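Local coordinates for hypothetical protein Atu2327 (Agrobacterium tumefaciens, PDB 2O8I) that belongs to the OHCU decarboxylase family and so probably catalyses the decarboxylation step of uric acid breakdown that yields allantoin, at residues 13-18 with 57-62; 61-66 with 114-119. All coordinates share one frame; numbering follows the deposited sequence.

Contact 1 of 2, residues 13-18 with 57-62; sequences GVFEHS and LGVLRA
Val59, on the last turn and a half of helix 53-62, meets the 13-18 loop with both of its methyl groups and shows how a beta-branched residue can serve two neighbours at once. Its chi1 of 167° sets CG1 anti to the backbone N and CG2 anti to the carbonyl carbon, and the branches diverge accordingly. CG1 comes to the edge of the Phe15 ring, close to the ring plane, with Val59 CG1 4.1 Å from Phe15 CD2. Val59 CG2 instead lies 3.7 Å from Ser18 OG.

One turn on, Ala62 points its methyl group toward the type II beta turn formed by Phe15 to Ser18. Ala62 CB touches the backbone of the turn, 3.8 Å from Glu16 O, and the base of the next side chain, 3.9 Å from His17 CB. The turn is closed by Ser18 N bonding to Phe15 O at 2.9 Å. A side-chain bond reinforces it: Ser18 OG, placed beside its own backbone N by a chi1 of -50°, donates to Glu16 O at 2.7 Å from above the carbonyl plane. The serine hydroxyl is thus used within the loop, while the helix meets the loop by van der Waals contact.

The carboxylate of Glu16 leads away from the helix to a salt bridge with Arg157, whereas the His17 ring meets His17 of the second subunit nearly at right angles. Inside the chain, Phe15 packs against helices 37-50 (Leu44, Phe48) and 139-161 (Val150, Ala154), and Val59 also reaches Phe48 and, on helix 19-27, Phe20.

Contact 2 of 2, residues 61-66 with 114-119; sequences RAHPDL and PFIIAV
Ile116 packs over one face of the His63 imidazole where helix 53-62 gives way to the short His63-Pro64-Asp65 linker before helix 66-74, a helix-to-helix connection laid against the extended loop 114-119 of this all-helical fold. Ile116 CG2 makes a CH-pi contact there, 4.2 Å from the centroid of the His63 ring and 18° off its normal. The outer end of the same isoleucine reaches back to the stem of the histidine, with Ile116 CD1 3.9 Å from His63 CB. A chi1 of -161° swings the imidazole away from its own backbone N and across Ile116, while Pro64 CD covers the opposite face near the rim, so the ring is held between an isoleucine and the following proline.

Beside this pair, the ring of Pro114 rests against the backbone of the linker, Pro114 CG being 3.4 Å from His63 O. Farther along, Leu66 forks over the loop: CD2 meets Ile117 CG2, and Leu66 CD1 lies 3.9 Å from Val119 CG2.

Two waters join the backbones, and both donate to the carbonyl of Phe115. Water 1 spans Phe115 O (2.7 Å) and Pro64 O (2.8 Å). Water 2 lies 2.6 Å from Phe115 O and accepts from Leu66 N at 3.1 Å, supplying a partner to an N-H of the first helical turn.

Outside this shell, Ile153 of helix 139-161 packs on both His63 and Ile116, and Arg134 NH1 bonds to Ile116 O. His63 NE2 is hydrogen-bonded to Lys69 NZ, on helix 66-74, into which the linker leads. That helix begins with Asp65 as its N-cap: turned by a chi1 of 58°, its carboxylate oxygen OD1 accepts from Gly68 N.

How the contacts relate
Contacts 1 and 2 have centres about 10 Å apart and follow one another along the chain: helix 53-62 ends in contact 1, and its last residues, Arg61 and Ala62, open contact 2. The helix end and its linker meet two loops distant in sequence, 13-18 and 114-119. The two sites also touch directly, as Glu16 CG packs 3.5 Å from Pro64 CD, and Leu60 O lies 3.3 Å from Pro114 CD. Helix 139-161 runs beside both, meeting Phe15 in one and Ile116 in the other. Together they illustrate how, in a fold without strands, interhelical loops can bring parts of the chain distant in sequence together.

Contact 1 of 2, residues 13-18 with 57-62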
loop_
_atom_site.group_PDB
_atom_site.type_symbol
_atom_site.label_atom_id
_atom_site.label_comp_id
_atom_site.label_asym_id
_atom_site.label_seq_id
_atom_site.Cartn_x
_atom_site.Cartn_y
_atom_site.Cartn_z
ATOM N N GLY A 13 1.644 2.330 -10.520
ATOM C CA GLY A 13 1.647 1.639 -9.244
ATOM C C GLY A 13 1.406 0.138 -9.314
ATOM O O GLY A 13 1.401 -0.537 -8.285
ATOM N N VAL A 14 1.158 -0.411 -10.488
ATOM C CA VAL A 14 0.782 -1.819 -10.551
ATOM C C VAL A 14 1.969 -2.675 -10.069
ATOM O O VAL A 14 1.806 -3.711 -9.422
ATOM C CB VAL A 14 0.298 -2.217 -12.003
ATOM C CG1 VAL A 14 0.259 -3.733 -12.203
ATOM C CG2 VAL A 14 -1.054 -1.591 -12.297
ATOM N N PHE A 15 3.162 -2.253 -10.438
ATOM C CA PHE A 15 4.372 -2.712 -9.809
ATOM C C PHE A 15 4.662 -1.576 -8.853
ATOM O O PHE A 15 4.954 -0.452 -9.248
ATOM C CB PHE A 15 5.504 -2.915 -10.849
ATOM C CG PHE A 15 5.290 -4.110 -11.734
ATOM C CD1 PHE A 15 4.380 -4.072 -12.774
ATOM C CD2 PHE A 15 5.939 -5.281 -11.501
ATOM C CE1 PHE A 15 4.140 -5.201 -13.608
ATOM C CE2 PHE A 15 5.715 -6.409 -12.300
ATOM C CZ PHE A 15 4.810 -6.353 -13.365
ATOM N N GLU A 16 4.538 -1.885 -7.579
ATOM C CA GLU A 16 4.562 -0.911 -6.543
ATOM C C GLU A 16 5.790 -0.005 -6.618
ATOM O O GLU A 16 6.882 -0.490 -6.823
ATOM C CB GLU A 16 4.488 -1.641 -5.209
ATOM C CG GLU A 16 4.098 -0.718 -4.115
ATOM C CD GLU A 16 2.621 -0.733 -3.870
ATOM O OE1 GLU A 16 1.937 -1.627 -4.363
ATOM O OE2 GLU A 16 2.144 0.120 -3.149
ATOM N N HIS A 17 5.593 1.310 -6.466
ATOM C CA HIS A 17 6.674 2.287 -6.523
ATOM C C HIS A 17 7.581 2.100 -7.742
ATOM O O HIS A 17 8.732 2.585 -7.743
ATOM C CB HIS A 17 7.496 2.311 -5.219
ATOM C CG HIS A 17 6.674 2.606 -3.995
ATOM N ND1 HIS A 17 6.335 1.635 -3.086
ATOM C CD2 HIS A 17 6.079 3.745 -3.561
ATOM C CE1 HIS A 17 5.571 2.157 -2.138
ATOM N NE2 HIS A 17 5.397 3.437 -2.403
ATOM N N SER A 18 7.079 1.454 -8.805
ATOM C CA SER A 18 7.912 1.240 -9.996
ATOM C C SER A 18 7.365 1.874 -11.330
ATOM O O SER A 18 7.146 1.174 -12.350
ATOM C CB SER A 18 8.231 -0.244 -10.088
ATOM O OG SER A 18 8.712 -0.664 -8.825
ATOM N N LEU A 57 15.427 -6.401 -8.775
ATOM C CA LEU A 57 15.685 -6.466 -7.330
ATOM C C LEU A 57 15.089 -5.247 -6.614
ATOM O O LEU A 57 14.538 -5.377 -5.490
ATOM C CB LEU A 57 17.176 -6.606 -7.024
ATOM C CG LEU A 57 17.516 -6.770 -5.536
ATOM C CD1 LEU A 57 16.974 -8.098 -4.987
ATOM C CD2 LEU A 57 19.039 -6.676 -5.299
ATOM N N GLY A 58 15.172 -4.080 -7.272
ATOM C CA GLY A 58 14.532 -2.854 -6.774
ATOM C C GLY A 58 13.011 -2.981 -6.650
ATOM O O GLY A 58 12.395 -2.440 -5.731
ATOM N N VAL A 59 12.396 -3.721 -7.561
ATOM C CA VAL A 59 10.944 -3.854 -7.559
ATOM C C VAL A 59 10.553 -4.699 -6.378
ATOM O O VAL A 59 9.592 -4.379 -5.684
ATOM C CB VAL A 59 10.431 -4.496 -8.871
ATOM C CG1 VAL A 59 8.985 -4.931 -8.760
ATOM C CG2 VAL A 59 10.670 -3.553 -10.078
ATOM N N LEU A 60 11.304 -5.769 -6.137
ATOM C CA LEU A 60 11.013 -6.671 -5.015
ATOM C C LEU A 60 11.105 -5.920 -3.714
ATOM O O LEU A 60 10.256 -6.059 -2.843
ATOM C CB LEU A 60 12.012 -7.814 -4.995
ATOM C CG LEU A 60 11.684 -9.146 -5.680
ATOM C CD1 LEU A 60 10.758 -9.047 -6.836
ATOM C CD2 LEU A 60 12.959 -9.833 -6.087
ATOM N N ARG A 61 12.154 -5.116 -3.596
ATOM C CA ARG A 61 12.406 -4.401 -2.379
ATOM C C ARG A 61 11.389 -3.308 -2.116
ATOM O O ARG A 61 11.190 -2.943 -0.984
ATOM C CB ARG A 61 13.822 -3.824 -2.404
ATOM C CG ARG A 61 14.885 -4.894 -2.296
ATOM C CD ARG A 61 16.251 -4.298 -2.177
ATOM N NE ARG A 61 17.188 -5.280 -1.633
ATOM C CZ ARG A 61 18.510 -5.269 -1.841
ATOM N NH1 ARG A 61 19.041 -4.327 -2.595
ATOM N NH2 ARG A 61 19.288 -6.214 -1.308
ATOM N N ALA A 62 10.751 -2.784 -3.154
ATOM C CA ALA A 62 9.771 -1.695 -2.981
ATOM C C ALA A 62 8.391 -2.258 -2.627
ATOM O O ALA A 62 7.535 -1.544 -2.107
ATOM C CB ALA A 62 9.685 -0.831 -4.253
#

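Contact 2 of 2, residues 61-66 with 114-119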
loop_
_atom_site.group_PDB
_atom_site.type_symbol
_atom_site.label_atom_id
_atom_site.label_comp_id
_atom_site.label_asym_id
_atom_site.label_seq_id
_atom_site.Cartn_x
_atom_site.Cartn_y
_atom_site.Cartn_z
ATOM N N ARG A 61 12.154 -5.116 -3.596
ATOM C CA ARG A 61 12.406 -4.401 -2.379
ATOM C C ARG A 61 11.389 -3.308 -2.116
ATOM O O ARG A 61 11.190 -2.943 -0.984
ATOM C CB ARG A 61 13.822 -3.824 -2.404
ATOM C CG ARG A 61 14.885 -4.894 -2.296
ATOM C CD ARG A 61 16.251 -4.298 -2.177
ATOM N NE ARG A 61 17.188 -5.280 -1.633
ATOM C CZ ARG A 61 18.510 -5.269 -1.841
ATOM N NH1 ARG A 61 19.041 -4.327 -2.595
ATOM N NH2 ARG A 61 19.288 -6.214 -1.308
ATOM N N ALA A 62 10.751 -2.784 -3.154
ATOM C CA ALA A 62 9.771 -1.695 -2.981
ATOM C C ALA A 62 8.391 -2.258 -2.627
ATOM O O ALA A 62 7.535 -1.544 -2.107
ATOM C CB ALA A 62 9.685 -0.831 -4.253
ATOM N N HIS A 63 8.176 -3.536 -2.924
ATOM C CA HIS A 63 6.896 -4.152 -2.695
ATOM C C HIS A 63 6.476 -4.169 -1.203
ATOM O O HIS A 63 7.294 -4.409 -0.315
ATOM C CB HIS A 63 6.916 -5.550 -3.266
ATOM C CG HIS A 63 5.563 -6.114 -3.485
ATOM N ND1 HIS A 63 4.923 -6.045 -4.699
ATOM C CD2 HIS A 63 4.703 -6.729 -2.638
ATOM C CE1 HIS A 63 3.735 -6.620 -4.605
ATOM N NE2 HIS A 63 3.580 -7.051 -3.368
ATOM N N PRO A 64 5.204 -3.847 -0.913
ATOM C CA PRO A 64 4.802 -3.845 0.497
ATOM C C PRO A 64 4.779 -5.239 1.115
ATOM O O PRO A 64 4.518 -6.248 0.414
ATOM C CB PRO A 64 3.375 -3.282 0.467
ATOM C CG PRO A 64 2.906 -3.467 -0.922
ATOM C CD PRO A 64 4.116 -3.399 -1.808
ATOM N N ASP A 65 5.053 -5.281 2.417
ATOM C CA ASP A 65 4.938 -6.520 3.164
ATOM C C ASP A 65 3.470 -6.855 3.470
ATOM O O ASP A 65 2.562 -6.012 3.375
ATOM C CB ASP A 65 5.799 -6.490 4.432
ATOM C CG ASP A 65 5.440 -5.353 5.355
ATOM O OD1 ASP A 65 4.342 -4.787 5.302
ATOM O OD2 ASP A 65 6.271 -5.016 6.185
ATOM N N LEU A 66 3.254 -8.111 3.807
ATOM C CA LEU A 66 1.948 -8.603 4.070
ATOM C C LEU A 66 1.140 -7.786 5.118
ATOM O O LEU A 66 -0.006 -7.382 4.878
ATOM C CB LEU A 66 2.128 -10.043 4.487
ATOM C CG LEU A 66 0.896 -10.897 4.351
ATOM C CD1 LEU A 66 0.135 -10.536 3.136
ATOM C CD2 LEU A 66 1.430 -12.281 4.258
ATOM N N PRO A 114 11.156 -8.061 1.067
ATOM C CA PRO A 114 10.031 -8.606 1.824
ATOM C C PRO A 114 9.533 -9.944 1.306
ATOM O O PRO A 114 9.870 -10.348 0.177
ATOM C CB PRO A 114 8.934 -7.573 1.613
ATOM C CG PRO A 114 9.660 -6.328 1.222
ATOM C CD PRO A 114 10.769 -6.838 0.359
ATOM N N PHE A 115 8.722 -10.616 2.122
ATOM C CA PHE A 115 8.056 -11.836 1.731
ATOM C C PHE A 115 6.873 -11.435 0.860
ATOM O O PHE A 115 5.951 -10.736 1.297
ATOM C CB PHE A 115 7.599 -12.578 2.976
ATOM C CG PHE A 115 6.873 -13.851 2.685
ATOM C CD1 PHE A 115 7.520 -14.903 2.062
ATOM C CD2 PHE A 115 5.524 -14.001 3.060
ATOM C CE1 PHE A 115 6.850 -16.090 1.773
ATOM C CE2 PHE A 115 4.838 -15.199 2.808
ATOM C CZ PHE A 115 5.499 -16.248 2.134
ATOM N N ILE A 116 6.923 -11.837 -0.400
ATOM C CA ILE A 116 5.944 -11.396 -1.362
ATOM C C ILE A 116 5.105 -12.613 -1.774
ATOM O O ILE A 116 5.640 -13.695 -2.156
ATOM C CB ILE A 116 6.636 -10.820 -2.571
ATOM C CG1 ILE A 116 7.393 -9.551 -2.200
ATOM C CG2 ILE A 116 5.625 -10.560 -3.717
ATOM C CD1 ILE A 116 8.414 -9.118 -3.304
ATOM N N ILE A 117 3.789 -12.450 -1.667
ATOM C CA ILE A 117 2.910 -13.551 -1.975
ATOM C C ILE A 117 1.545 -13.041 -2.422
ATOM O O ILE A 117 0.976 -12.170 -1.779
ATOM C CB ILE A 117 2.818 -14.551 -0.773
ATOM C CG1 ILE A 117 2.102 -15.830 -1.222
ATOM C CG2 ILE A 117 2.245 -13.889 0.509
ATOM C CD1 ILE A 117 1.933 -16.819 -0.108
ATOM N N ALA A 118 1.056 -13.541 -3.560
ATOM C CA ALA A 118 -0.322 -13.281 -3.980
ATOM C C ALA A 118 -1.240 -14.016 -3.003
ATOM O O ALA A 118 -1.027 -15.189 -2.687
ATOM C CB ALA A 118 -0.555 -13.772 -5.368
ATOM N N VAL A 119 -2.272 -13.325 -2.561
ATOM C CA VAL A 119 -3.003 -13.713 -1.385
ATOM C C VAL A 119 -4.501 -13.963 -1.680
ATOM O O VAL A 119 -5.218 -14.505 -0.821
ATOM C CB VAL A 119 -2.746 -12.594 -0.337
ATOM C CG1 VAL A 119 -4.012 -12.085 0.319
ATOM C CG2 VAL A 119 -1.623 -12.976 0.610
HETATM O O HOH W 1 4.008 -9.009 0.673
HETATM O O HOH W 2 5.633 -10.077 3.812
#